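Local coordinates for cobalamin biosynthesis protein CobN (Mycobacterium tuberculosis, PDB 7C6O) that probably serves as the large catalytic subunit of the cobaltochelatase that inserts cobalt into the corrin ring during cobalamin biosynthesis, at residues D987-R990 with A991-R994; A350-A353 with V354-R358. All blocks are in the same frame, centred on the assembly; numbering follows the deposited sequence.

Contact 1 (D987-R990 with A991-R994)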
loop_
_atom_site.group_PDB
_atom_site.type_symbol
_atom_site.label_atom_id
_atom_site.label_comp_id
_atom_site.label_asym_id
_atom_site.label_seq_id
_atom_site.Cartn_x
_atom_site.Cartn_y
_atom_site.Cartn_z
ATOM N N ASP A 987 -7.169 25.051 -24.715
ATOM C CA ASP A 987 -6.209 23.979 -24.470
ATOM C C ASP A 987 -6.976 22.684 -24.209
ATOM O O ASP A 987 -7.635 22.544 -23.173
ATOM C CB ASP A 987 -5.300 24.336 -23.295
ATOM C CG ASP A 987 -4.119 23.394 -23.159
ATOM O OD1 ASP A 987 -4.320 22.163 -23.183
ATOM O OD2 ASP A 987 -2.981 23.892 -23.029
ATOM N N GLN A 988 -6.871 21.733 -25.143
ATOM C CA GLN A 988 -7.653 20.502 -25.050
ATOM C C GLN A 988 -7.202 19.634 -23.882
ATOM O O GLN A 988 -8.036 19.053 -23.176
ATOM C CB GLN A 988 -7.561 19.721 -26.362
ATOM C CG GLN A 988 -8.328 18.403 -26.360
ATOM C CD GLN A 988 -9.835 18.596 -26.327
ATOM O OE1 GLN A 988 -10.351 19.614 -26.788
ATOM N NE2 GLN A 988 -10.547 17.617 -25.780
ATOM N N ARG A 989 -5.888 19.521 -23.669
ATOM C CA ARG A 989 -5.388 18.721 -22.554
ATOM C C ARG A 989 -5.841 19.293 -21.217
ATOM O O ARG A 989 -6.214 18.543 -20.305
ATOM C CB ARG A 989 -3.861 18.629 -22.617
ATOM C CG ARG A 989 -3.194 18.043 -21.367
ATOM C CD ARG A 989 -3.391 16.528 -21.234
ATOM N NE ARG A 989 -4.698 16.179 -20.681
ATOM C CZ ARG A 989 -5.026 14.967 -20.242
ATOM N NH1 ARG A 989 -4.142 13.980 -20.282
ATOM N NH2 ARG A 989 -6.242 14.744 -19.758
ATOM N N ARG A 990 -5.825 20.621 -21.078
ATOM C CA ARG A 990 -6.323 21.231 -19.850
ATOM C C ARG A 990 -7.817 20.987 -19.681
ATOM O O ARG A 990 -8.293 20.747 -18.565
ATOM C CB ARG A 990 -6.025 22.730 -19.842
ATOM C CG ARG A 990 -4.553 23.087 -19.726
ATOM C CD ARG A 990 -4.393 24.583 -19.496
ATOM N NE ARG A 990 -5.212 25.026 -18.370
ATOM C CZ ARG A 990 -5.452 26.297 -18.070
ATOM N NH1 ARG A 990 -4.935 27.266 -18.812
ATOM N NH2 ARG A 990 -6.214 26.597 -17.027
ATOM N N ALA A 991 -8.571 21.029 -20.783
ATOM C CA ALA A 991 -10.021 20.890 -20.713
ATOM C C ALA A 991 -10.462 19.493 -20.293
ATOM O O ALA A 991 -11.594 19.334 -19.827
ATOM C CB ALA A 991 -10.647 21.248 -22.061
ATOM N N THR A 992 -9.609 18.483 -20.445
ATOM C CA THR A 992 -9.939 17.122 -20.037
ATOM C C THR A 992 -9.195 16.694 -18.777
ATOM O O THR A 992 -9.189 15.503 -18.447
ATOM C CB THR A 992 -9.646 16.137 -21.168
ATOM O OG1 THR A 992 -8.256 16.202 -21.514
ATOM C CG2 THR A 992 -10.497 16.463 -22.391
ATOM N N THR A 993 -8.568 17.630 -18.071
ATOM C CA THR A 993 -7.841 17.304 -16.852
ATOM C C THR A 993 -8.834 17.082 -15.719
ATOM O O THR A 993 -9.659 17.955 -15.430
ATOM C CB THR A 993 -6.853 18.415 -16.507
ATOM O OG1 THR A 993 -5.854 18.496 -17.532
ATOM C CG2 THR A 993 -6.177 18.137 -15.176
ATOM N N ARG A 994 -8.761 15.907 -15.089
ATOM C CA ARG A 994 -9.661 15.552 -13.992
ATOM C C ARG A 994 -8.971 14.921 -12.791
ATOM O O ARG A 994 -9.580 14.884 -11.714
ATOM C CB ARG A 994 -10.753 14.590 -14.483
ATOM C CG ARG A 994 -11.742 15.191 -15.467
ATOM C CD ARG A 994 -12.559 16.300 -14.828
ATOM N NE ARG A 994 -13.616 16.777 -15.718
ATOM C CZ ARG A 994 -13.441 17.696 -16.662
ATOM N NH1 ARG A 994 -12.244 18.241 -16.848
ATOM N NH2 ARG A 994 -14.460 18.069 -17.425
#

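Contact 2 (A350-A353 with V354-R358)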
loop_
_atom_site.group_PDB
_atom_site.type_symbol
_atom_site.label_atom_id
_atom_site.label_comp_id
_atom_site.label_asym_id
_atom_site.label_seq_id
_atom_site.Cartn_x
_atom_site.Cartn_y
_atom_site.Cartn_z
ATOM N N ALA A 350 24.152 -4.560 -2.217
ATOM C CA ALA A 350 25.093 -5.463 -1.560
ATOM C C ALA A 350 25.080 -5.270 -0.050
ATOM O O ALA A 350 25.093 -6.248 0.708
ATOM C CB ALA A 350 26.503 -5.248 -2.111
ATOM N N GLY A 351 25.053 -4.016 0.406
ATOM C CA GLY A 351 25.022 -3.760 1.837
ATOM C C GLY A 351 23.772 -4.313 2.492
ATOM O O GLY A 351 23.841 -4.963 3.537
ATOM N N LEU A 352 22.611 -4.071 1.877
ATOM C CA LEU A 352 21.365 -4.620 2.403
ATOM C C LEU A 352 21.420 -6.141 2.484
ATOM O O LEU A 352 20.986 -6.731 3.480
ATOM C CB LEU A 352 20.187 -4.178 1.538
ATOM C CG LEU A 352 19.743 -2.721 1.678
ATOM C CD1 LEU A 352 18.785 -2.350 0.553
ATOM C CD2 LEU A 352 19.086 -2.504 3.031
ATOM N N ALA A 353 21.947 -6.792 1.444
ATOM C CA ALA A 353 22.008 -8.250 1.446
ATOM C C ALA A 353 22.917 -8.764 2.556
ATOM O O ALA A 353 22.567 -9.718 3.261
ATOM C CB ALA A 353 22.481 -8.759 0.084
ATOM N N VAL A 354 24.085 -8.140 2.727
ATOM C CA VAL A 354 25.034 -8.596 3.741
ATOM C C VAL A 354 24.479 -8.367 5.142
ATOM O O VAL A 354 24.584 -9.237 6.013
ATOM C CB VAL A 354 26.396 -7.904 3.545
ATOM C CG1 VAL A 354 27.308 -8.150 4.744
ATOM C CG2 VAL A 354 27.060 -8.401 2.269
ATOM N N ARG A 355 23.875 -7.197 5.380
ATOM C CA ARG A 355 23.328 -6.899 6.702
ATOM C C ARG A 355 22.221 -7.878 7.079
ATOM O O ARG A 355 22.119 -8.291 8.240
ATOM C CB ARG A 355 22.800 -5.464 6.749
ATOM C CG ARG A 355 23.840 -4.377 6.514
ATOM C CD ARG A 355 24.502 -3.901 7.792
ATOM N NE ARG A 355 25.245 -2.661 7.572
ATOM C CZ ARG A 355 24.881 -1.472 8.047
ATOM N NH1 ARG A 355 23.788 -1.356 8.788
ATOM N NH2 ARG A 355 25.619 -0.400 7.789
ATOM N N HIS A 356 21.376 -8.256 6.116
ATOM C CA HIS A 356 20.329 -9.230 6.409
ATOM C C HIS A 356 20.919 -10.612 6.655
ATOM O O HIS A 356 20.471 -11.334 7.552
ATOM C CB HIS A 356 19.306 -9.275 5.273
ATOM C CG HIS A 356 18.318 -8.149 5.301
ATOM N ND1 HIS A 356 18.588 -6.907 4.767
ATOM C CD2 HIS A 356 17.062 -8.078 5.803
ATOM C CE1 HIS A 356 17.539 -6.121 4.935
ATOM N NE2 HIS A 356 16.600 -6.806 5.561
ATOM N N ALA A 357 21.926 -10.998 5.869
ATOM C CA ALA A 357 22.582 -12.281 6.095
ATOM C C ALA A 357 23.340 -12.292 7.414
ATOM O O ALA A 357 23.392 -13.326 8.092
ATOM C CB ALA A 357 23.525 -12.599 4.933
ATOM N N ARG A 358 23.917 -11.149 7.799
ATOM C CA ARG A 358 24.664 -11.062 9.049
ATOM C C ARG A 358 23.787 -11.374 10.255
ATOM O O ARG A 358 24.290 -11.850 11.280
ATOM C CB ARG A 358 25.276 -9.665 9.183
ATOM C CG ARG A 358 25.996 -9.392 10.499
ATOM C CD ARG A 358 27.457 -9.808 10.442
ATOM N NE ARG A 358 28.158 -9.495 11.685
ATOM C CZ ARG A 358 28.689 -10.403 12.497
ATOM N NH1 ARG A 358 28.616 -11.692 12.196
ATOM N NH2 ARG A 358 29.305 -10.020 13.607
#

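Contact 1 (D987-R990 with A991-R994)
Arg989 and Thr993 meet where the short helix 988-991 ends and the chain turns toward strand 995-997. The helix is a single turn, capped at its start by Asp987. Arg990 N donates to Asp987 OD1 at 3.0 Å and reaches the oxygen from above the carboxylate plane. One helical backbone bond follows, from Ala991 N to Asp987 O.

Thr992 is the first residue to leave helical geometry, and the last carbonyls are then shared by backbone and side-chain donors. Thr993 OG1 gives its proton to Arg989 O at 2.8 Å. Its chi1 of -65° sets the hydroxyl beside its own backbone N and turns it back to the helix end. Thr993 N bonds to Arg990 O at 3.2 Å, a fairly straight bond that comes from above the carbonyl plane. Thr992 N makes only weak bonds, to the carbonyls of Gln988 and Arg989.

The Arg989 chain bends at chi2 and chi3 and crosses Thr992 at about a right angle. Its NH2 makes weak bonds to Thr992 OG1 at 3.0 Å and to Thr992 O. Stronger partners of this guanidinium are Asp956, by a salt bridge, and Arg1036 O. Beyond the turn in sequence, Arg994 NH1 bonds to Ala991 O at 3.2 Å and to Thr993 O at 3.0 Å.

Helix 973-985 packs against Gln988 and Ala991, and helix 949-963 against Thr992. Arg990 forms a salt bridge to Asp1046 of helix 1044-1051, while Arg994 pairs with Asp935 of strand 935-940.

Contact 2 (A350-A353 with V354-R358)
His356 has its CG anti to the carbonyl carbon (chi1 -79°), and the ring is turned by a chi2 of 83°. Together these torsions bring ND1 back along the helix to Leu352 O, one turn earlier. The bond is short, 2.7 Å, and nearly straight, with an N-H...O angle of 162°. The oxygen lies at the ring edge, in the plane of the imidazole. ND1 itself stands above the plane of the Leu352 carbonyl.

Leu352 O also accepts the regular helical bond from His356 N at 3.1 Å. The two donors come from opposite faces of the carbonyl plane, so one oxygen is gripped twice by the same residue. ND1 therefore carries a proton here, and the bond probably limits rotation of the ring. The Leu352 side chain lies near the ring, with CD2 4.4 Å from His356 CE1.

The other contacts follow the i to i+4 pattern of the helix. Val354 N bonds to Ala350 O, Arg355 N to Gly351 O, and Ala357 N to Ala353 O. Val354 CG2, anti to its own carbonyl carbon, comes within 3.3 Å of Ala350 O. Arg355 CG passes close to Gly351 O, at 3.0 Å. Beyond CG the arginine chain leads away from 350-353, and its guanidinium forms a salt bridge with Asp540.

These residues belong to helix 343-361, which follows the hairpin strands 321-331 and 337-341 in the chain. Ala353 and Ala357 rest on strands 190-196 and 246-249 of the same sheet, and Ala350 touches helix 206-217. His356 touches Pro585, and Leu352 touches His606, both in loops.

Both contacts are local, formed within one continuous piece of chain, and their centres lie 48 Å apart with no touch between them. They share no helix or strand, although both belong to the part of the chain related to CobN and magnesium chelatases. Contact 2 is buried, in the middle of a long helix laid on a mixed sheet. Its neighbours are mainly small or apolar, and a histidine adds a second bond to a regular helical carbonyl. Contact 1 is only partly buried. There a one-turn helix ends, so a threonine hydroxyl and an arginine take up carbonyls at its end, and aspartates outside 987-994 pair with its arginines.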